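Local coordinates for protein fructokinase (Vibrio cholerae serotype O1, PDB 5EYN) that catalyses the ATP-dependent phosphorylation of fructose, as a member of the PfkB carbohydrate kinase family, at residues A[18-30]-A[131-145]. Numbering follows the deposited sequence.
Sequences MSRVWLTGDAVVD and PSFQKGEWLHVCSIA. With FRU (beta-D-fructofuranose), chain B.
Strands 21-24 and 138-142 run parallel as neighbours in the central sheet of the PfkB kinase fold, joined by the backbone hydrogen bonds W138 N to R20 O (3.0 Å), W22 N to W138 O and H140 N to W22 O. Toward the C-terminal ends the strands part: T24 N reaches H140 O only weakly, and a water then bridges T24 O to C142 N. The W22 indole lies against the loop 131-137. P131 CG sits 3.6 Å from the centroid of the W22 six-membered ring, and the edge of F133 meets the same face at the five-membered ring in a tilted edge-to-face pair, planes 59° apart. In the indole plane, W22 NE1 donates to E137 OE1 (2.9 Å) from above the carboxylate plane, while Q134 N grips OE1 from the opposite face. E137 OE2 lies in the guanidinium plane of R20, salt-bridged to R20 NH1 (2.8 Å). R20 runs extended through CD, laid against the other indole face near its rim; the chi3 bend (-72°) turns the guanidinium toward E137. Past strand 21-24, D26 OD1 accepts from fructose O1 (2.6 Å) beside I144 CD1; D30, on strand 28-33 of the smaller sheet, takes O3 and O4. The sugar thus lies between central and smaller sheets, as in ribokinase-like kinases.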
loop_
_atom_site.group_PDB
_atom_site.type_symbol
_atom_site.label_atom_id
_atom_site.label_comp_id
_atom_site.label_asym_id
_atom_site.label_seq_id
_atom_site.Cartn_x
_atom_site.Cartn_y
_atom_site.Cartn_z
ATOM N N MET A 18 -37.684 -9.335 -2.650
ATOM C CA MET A 18 -36.243 -9.446 -2.499
ATOM C C MET A 18 -35.710 -8.336 -1.605
ATOM O O MET A 18 -35.705 -7.156 -1.967
ATOM C CB MET A 18 -35.560 -9.387 -3.859
ATOM C CG MET A 18 -34.063 -9.556 -3.774
ATOM S SD MET A 18 -33.380 -10.214 -5.300
ATOM C CE MET A 18 -33.803 -8.903 -6.448
ATOM N N SER A 19 -35.247 -8.721 -0.428
ATOM C CA SER A 19 -34.853 -7.738 0.557
ATOM C C SER A 19 -33.439 -7.224 0.244
ATOM O O SER A 19 -32.575 -7.973 -0.212
ATOM C CB SER A 19 -34.934 -8.351 1.950
ATOM O OG SER A 19 -36.249 -8.843 2.184
ATOM N N ARG A 20 -33.230 -5.934 0.455
ATOM C CA ARG A 20 -31.914 -5.336 0.268
ATOM C C ARG A 20 -30.968 -5.809 1.353
ATOM O O ARG A 20 -31.337 -5.856 2.526
ATOM C CB ARG A 20 -32.017 -3.817 0.338
ATOM C CG ARG A 20 -30.686 -3.115 0.195
ATOM C CD ARG A 20 -30.855 -1.604 0.213
ATOM N NE ARG A 20 -31.467 -1.109 -1.014
ATOM C CZ ARG A 20 -32.706 -0.636 -1.128
ATOM N NH1 ARG A 20 -33.518 -0.572 -0.084
ATOM N NH2 ARG A 20 -33.144 -0.218 -2.307
ATOM N N VAL A 21 -29.758 -6.171 0.945
ATOM C CA VAL A 21 -28.674 -6.461 1.873
ATOM C C VAL A 21 -27.669 -5.326 1.802
ATOM O O VAL A 21 -27.095 -5.062 0.742
ATOM C CB VAL A 21 -27.983 -7.787 1.553
ATOM C CG1 VAL A 21 -26.897 -8.092 2.583
ATOM C CG2 VAL A 21 -28.998 -8.924 1.465
ATOM N N TRP A 22 -27.460 -4.658 2.938
ATOM C CA TRP A 22 -26.450 -3.619 3.086
ATOM C C TRP A 22 -25.164 -4.248 3.574
ATOM O O TRP A 22 -25.175 -5.050 4.503
ATOM C CB TRP A 22 -26.898 -2.587 4.126
ATOM C CG TRP A 22 -27.987 -1.658 3.690
ATOM C CD1 TRP A 22 -29.309 -1.736 4.028
ATOM C CD2 TRP A 22 -27.858 -0.500 2.851
ATOM N NE1 TRP A 22 -29.998 -0.708 3.460
ATOM C CE2 TRP A 22 -29.139 0.065 2.728
ATOM C CE3 TRP A 22 -26.788 0.104 2.183
ATOM C CZ2 TRP A 22 -29.377 1.209 1.972
ATOM C CZ3 TRP A 22 -27.027 1.233 1.435
ATOM C CH2 TRP A 22 -28.305 1.775 1.337
ATOM N N LEU A 23 -24.067 -3.855 2.946
ATOM C CA LEU A 23 -22.724 -4.250 3.327
ATOM C C LEU A 23 -21.974 -2.982 3.705
ATOM O O LEU A 23 -22.110 -1.958 3.050
ATOM C CB LEU A 23 -22.013 -4.958 2.157
ATOM C CG LEU A 23 -22.538 -6.300 1.631
ATOM C CD1 LEU A 23 -22.803 -7.283 2.728
ATOM C CD2 LEU A 23 -23.807 -6.095 0.803
ATOM N N THR A 24 -21.178 -3.055 4.755
ATOM C CA THR A 24 -20.349 -1.930 5.128
ATOM C C THR A 24 -18.996 -2.418 5.598
ATOM O O THR A 24 -18.874 -3.535 6.093
ATOM C CB THR A 24 -21.022 -1.080 6.229
ATOM O OG1 THR A 24 -20.224 0.058 6.528
ATOM C CG2 THR A 24 -21.235 -1.864 7.524
ATOM N N GLY A 25 -17.974 -1.589 5.409
ATOM C CA GLY A 25 -16.644 -1.915 5.878
ATOM C C GLY A 25 -15.605 -1.563 4.849
ATOM O O GLY A 25 -15.668 -0.497 4.237
ATOM N N ASP A 26 -14.660 -2.471 4.658
ATOM C CA ASP A 26 -13.477 -2.213 3.846
ATOM C C ASP A 26 -13.549 -2.825 2.468
ATOM O O ASP A 26 -13.620 -4.032 2.333
ATOM C CB ASP A 26 -12.213 -2.708 4.556
ATOM C CG ASP A 26 -12.227 -4.199 4.893
ATOM O OD1 ASP A 26 -11.159 -4.856 4.683
ATOM O OD2 ASP A 26 -13.248 -4.720 5.410
ATOM N N ALA A 27 -13.539 -1.955 1.471
ATOM C CA ALA A 27 -13.220 -2.331 0.105
ATOM C C ALA A 27 -11.712 -2.167 -0.053
ATOM O O ALA A 27 -11.152 -1.143 0.328
ATOM C CB ALA A 27 -13.981 -1.455 -0.876
ATOM N N VAL A 28 -11.038 -3.186 -0.571
ATOM C CA VAL A 28 -9.592 -3.191 -0.586
ATOM C C VAL A 28 -9.075 -3.702 -1.903
ATOM O O VAL A 28 -9.760 -4.442 -2.599
ATOM C CB VAL A 28 -9.003 -4.073 0.516
ATOM C CG1 VAL A 28 -9.787 -3.966 1.830
ATOM C CG2 VAL A 28 -8.867 -5.490 0.098
ATOM N N VAL A 29 -7.858 -3.302 -2.233
ATOM C CA VAL A 29 -7.143 -3.943 -3.324
ATOM C C VAL A 29 -6.231 -5.012 -2.749
ATOM O O VAL A 29 -5.340 -4.724 -1.940
ATOM C CB VAL A 29 -6.363 -2.931 -4.200
ATOM C CG1 VAL A 29 -5.418 -3.646 -5.142
ATOM C CG2 VAL A 29 -7.334 -2.056 -4.982
ATOM N N ASP A 30 -6.496 -6.254 -3.156
ATOM C CA ASP A 30 -5.662 -7.390 -2.817
ATOM C C ASP A 30 -4.618 -7.571 -3.924
ATOM O O ASP A 30 -4.949 -7.770 -5.104
ATOM C CB ASP A 30 -6.488 -8.680 -2.721
ATOM C CG ASP A 30 -7.393 -8.746 -1.497
ATOM O OD1 ASP A 30 -7.063 -8.160 -0.446
ATOM O OD2 ASP A 30 -8.411 -9.471 -1.589
ATOM N N PRO A 131 -26.617 5.059 5.804
ATOM C CA PRO A 131 -27.815 5.348 5.011
ATOM C C PRO A 131 -29.082 4.967 5.753
ATOM O O PRO A 131 -29.039 4.362 6.822
ATOM C CB PRO A 131 -27.643 4.459 3.784
ATOM C CG PRO A 131 -26.887 3.302 4.289
ATOM C CD PRO A 131 -25.963 3.817 5.366
ATOM N N SER A 132 -30.215 5.357 5.194
ATOM C CA SER A 132 -31.490 5.036 5.809
ATOM C C SER A 132 -31.789 3.558 5.594
ATOM O O SER A 132 -31.636 3.034 4.485
ATOM C CB SER A 132 -32.599 5.895 5.210
ATOM O OG SER A 132 -32.754 5.580 3.837
ATOM N N PHE A 133 -32.200 2.901 6.677
ATOM C CA PHE A 133 -32.525 1.488 6.665
ATOM C C PHE A 133 -34.033 1.318 6.762
ATOM O O PHE A 133 -34.749 2.210 7.228
ATOM C CB PHE A 133 -31.894 0.780 7.865
ATOM C CG PHE A 133 -30.390 0.773 7.877
ATOM C CD1 PHE A 133 -29.645 0.686 6.711
ATOM C CD2 PHE A 133 -29.720 0.844 9.089
ATOM C CE1 PHE A 133 -28.259 0.654 6.767
ATOM C CE2 PHE A 133 -28.353 0.805 9.140
ATOM C CZ PHE A 133 -27.623 0.724 7.976
ATOM N N GLN A 134 -34.505 0.148 6.357
ATOM C CA GLN A 134 -35.922 -0.154 6.425
ATOM C C GLN A 134 -36.146 -1.546 6.995
ATOM O O GLN A 134 -35.277 -2.415 6.909
ATOM C CB GLN A 134 -36.537 -0.063 5.029
ATOM C CG GLN A 134 -36.401 1.319 4.410
ATOM C CD GLN A 134 -37.045 1.418 3.045
ATOM O OE1 GLN A 134 -38.235 1.159 2.888
ATOM N NE2 GLN A 134 -36.257 1.803 2.047
ATOM N N LYS A 135 -37.331 -1.751 7.550
ATOM C CA LYS A 135 -37.729 -3.035 8.096
ATOM C C LYS A 135 -37.468 -4.157 7.086
ATOM O O LYS A 135 -37.733 -4.017 5.889
ATOM C CB LYS A 135 -39.205 -2.987 8.479
ATOM C CG LYS A 135 -39.710 -4.226 9.172
ATOM C CD LYS A 135 -41.203 -4.091 9.458
ATOM C CE LYS A 135 -41.808 -5.396 9.939
ATOM N NZ LYS A 135 -41.240 -5.842 11.236
ATOM N N GLY A 136 -36.911 -5.267 7.563
ATOM C CA GLY A 136 -36.709 -6.440 6.735
ATOM C C GLY A 136 -35.412 -6.444 5.942
ATOM O O GLY A 136 -35.064 -7.446 5.329
ATOM N N GLU A 137 -34.682 -5.339 5.942
ATOM C CA GLU A 137 -33.383 -5.317 5.298
ATOM C C GLU A 137 -32.362 -6.062 6.141
ATOM O O GLU A 137 -32.572 -6.316 7.329
ATOM C CB GLU A 137 -32.929 -3.879 5.045
ATOM C CG GLU A 137 -33.762 -3.168 3.985
ATOM C CD GLU A 137 -33.285 -1.751 3.707
ATOM O OE1 GLU A 137 -32.618 -1.155 4.574
ATOM O OE2 GLU A 137 -33.594 -1.223 2.624
ATOM N N TRP A 138 -31.243 -6.387 5.507
ATOM C CA TRP A 138 -30.107 -7.017 6.170
ATOM C C TRP A 138 -28.938 -6.048 6.201
ATOM O O TRP A 138 -28.774 -5.225 5.304
ATOM C CB TRP A 138 -29.678 -8.301 5.431
ATOM C CG TRP A 138 -30.567 -9.445 5.705
ATOM C CD1 TRP A 138 -31.752 -9.734 5.106
ATOM C CD2 TRP A 138 -30.348 -10.459 6.683
ATOM N NE1 TRP A 138 -32.290 -10.873 5.658
ATOM C CE2 TRP A 138 -31.442 -11.339 6.628
ATOM C CE3 TRP A 138 -29.333 -10.708 7.610
ATOM C CZ2 TRP A 138 -31.558 -12.435 7.466
ATOM C CZ3 TRP A 138 -29.448 -11.800 8.445
ATOM C CH2 TRP A 138 -30.557 -12.646 8.372
ATOM N N LEU A 139 -28.130 -6.171 7.248
ATOM C CA LEU A 139 -26.848 -5.487 7.342
ATOM C C LEU A 139 -25.797 -6.530 7.678
ATOM O O LEU A 139 -25.947 -7.257 8.657
ATOM C CB LEU A 139 -26.885 -4.427 8.445
ATOM C CG LEU A 139 -25.557 -3.732 8.755
ATOM C CD1 LEU A 139 -25.117 -2.877 7.600
ATOM C CD2 LEU A 139 -25.712 -2.890 10.017
ATOM N N HIS A 140 -24.739 -6.608 6.868
ATOM C CA HIS A 140 -23.624 -7.500 7.151
ATOM C C HIS A 140 -22.351 -6.720 7.441
ATOM O O HIS A 140 -22.020 -5.765 6.731
ATOM C CB HIS A 140 -23.380 -8.434 5.972
ATOM C CG HIS A 140 -22.241 -9.370 6.172
ATOM N ND1 HIS A 140 -22.304 -10.435 7.046
ATOM C CD2 HIS A 140 -20.985 -9.375 5.659
ATOM C CE1 HIS A 140 -21.145 -11.071 7.045
ATOM N NE2 HIS A 140 -20.330 -10.458 6.200
ATOM N N VAL A 141 -21.664 -7.158 8.495
ATOM C CA VAL A 141 -20.487 -6.503 9.056
ATOM C C VAL A 141 -19.398 -7.532 9.339
ATOM O O VAL A 141 -19.708 -8.663 9.705
ATOM C CB VAL A 141 -20.877 -5.779 10.417
ATOM C CG1 VAL A 141 -19.678 -5.143 11.103
ATOM C CG2 VAL A 141 -21.985 -4.762 10.187
ATOM N N CYS A 142 -18.139 -7.114 9.180
ATOM C CA CYS A 142 -16.958 -7.882 9.585
ATOM C C CYS A 142 -16.157 -7.094 10.606
ATOM O O CYS A 142 -16.366 -5.894 10.783
ATOM C CB CYS A 142 -16.069 -8.224 8.389
ATOM S SG CYS A 142 -16.875 -9.235 7.121
ATOM N N SER A 143 -15.232 -7.756 11.277
ATOM C CA SER A 143 -14.575 -7.111 12.399
ATOM C C SER A 143 -13.633 -5.982 12.045
ATOM O O SER A 143 -13.349 -5.168 12.917
ATOM C CB SER A 143 -13.859 -8.112 13.288
ATOM O OG SER A 143 -12.725 -8.616 12.640
ATOM N N ILE A 144 -13.118 -5.893 10.830
ATOM C CA ILE A 144 -12.246 -4.786 10.512
ATOM C C ILE A 144 -12.996 -3.468 10.731
ATOM O O ILE A 144 -12.398 -2.463 11.122
ATOM C CB ILE A 144 -11.655 -4.914 9.098
ATOM C CG1 ILE A 144 -10.431 -5.816 9.158
ATOM C CG2 ILE A 144 -11.275 -3.544 8.515
ATOM C CD1 ILE A 144 -9.758 -6.027 7.820
ATOM N N ALA A 145 -14.302 -3.460 10.512
ATOM C CA ALA A 145 -15.078 -2.245 10.711
ATOM C C ALA A 145 -15.087 -1.810 12.171
ATOM O O ALA A 145 -15.351 -0.652 12.463
ATOM C CB ALA A 145 -16.501 -2.454 10.218
HETATM C C1 FRU B . -9.906 -7.927 4.506
HETATM C C2 FRU B . -9.507 -9.111 3.636
HETATM C C3 FRU B . -9.248 -8.832 2.170
HETATM C C4 FRU B . -9.789 -10.023 1.450
HETATM C C5 FRU B . -10.864 -10.472 2.376
HETATM C C6 FRU B . -11.094 -11.964 2.384
HETATM O O1 FRU B . -11.160 -7.434 4.147
HETATM O O2 FRU B . -8.353 -9.648 4.208
HETATM O O3 FRU B . -7.882 -8.590 2.010
HETATM O O4 FRU B . -10.327 -9.733 0.205
HETATM O O5 FRU B . -10.551 -10.033 3.687
HETATM O O6 FRU B . -12.106 -12.325 3.292
HETATM O O HOH W 1 -36.350 -9.729 4.723
HETATM O O HOH W 2 -17.225 -5.073 7.512
#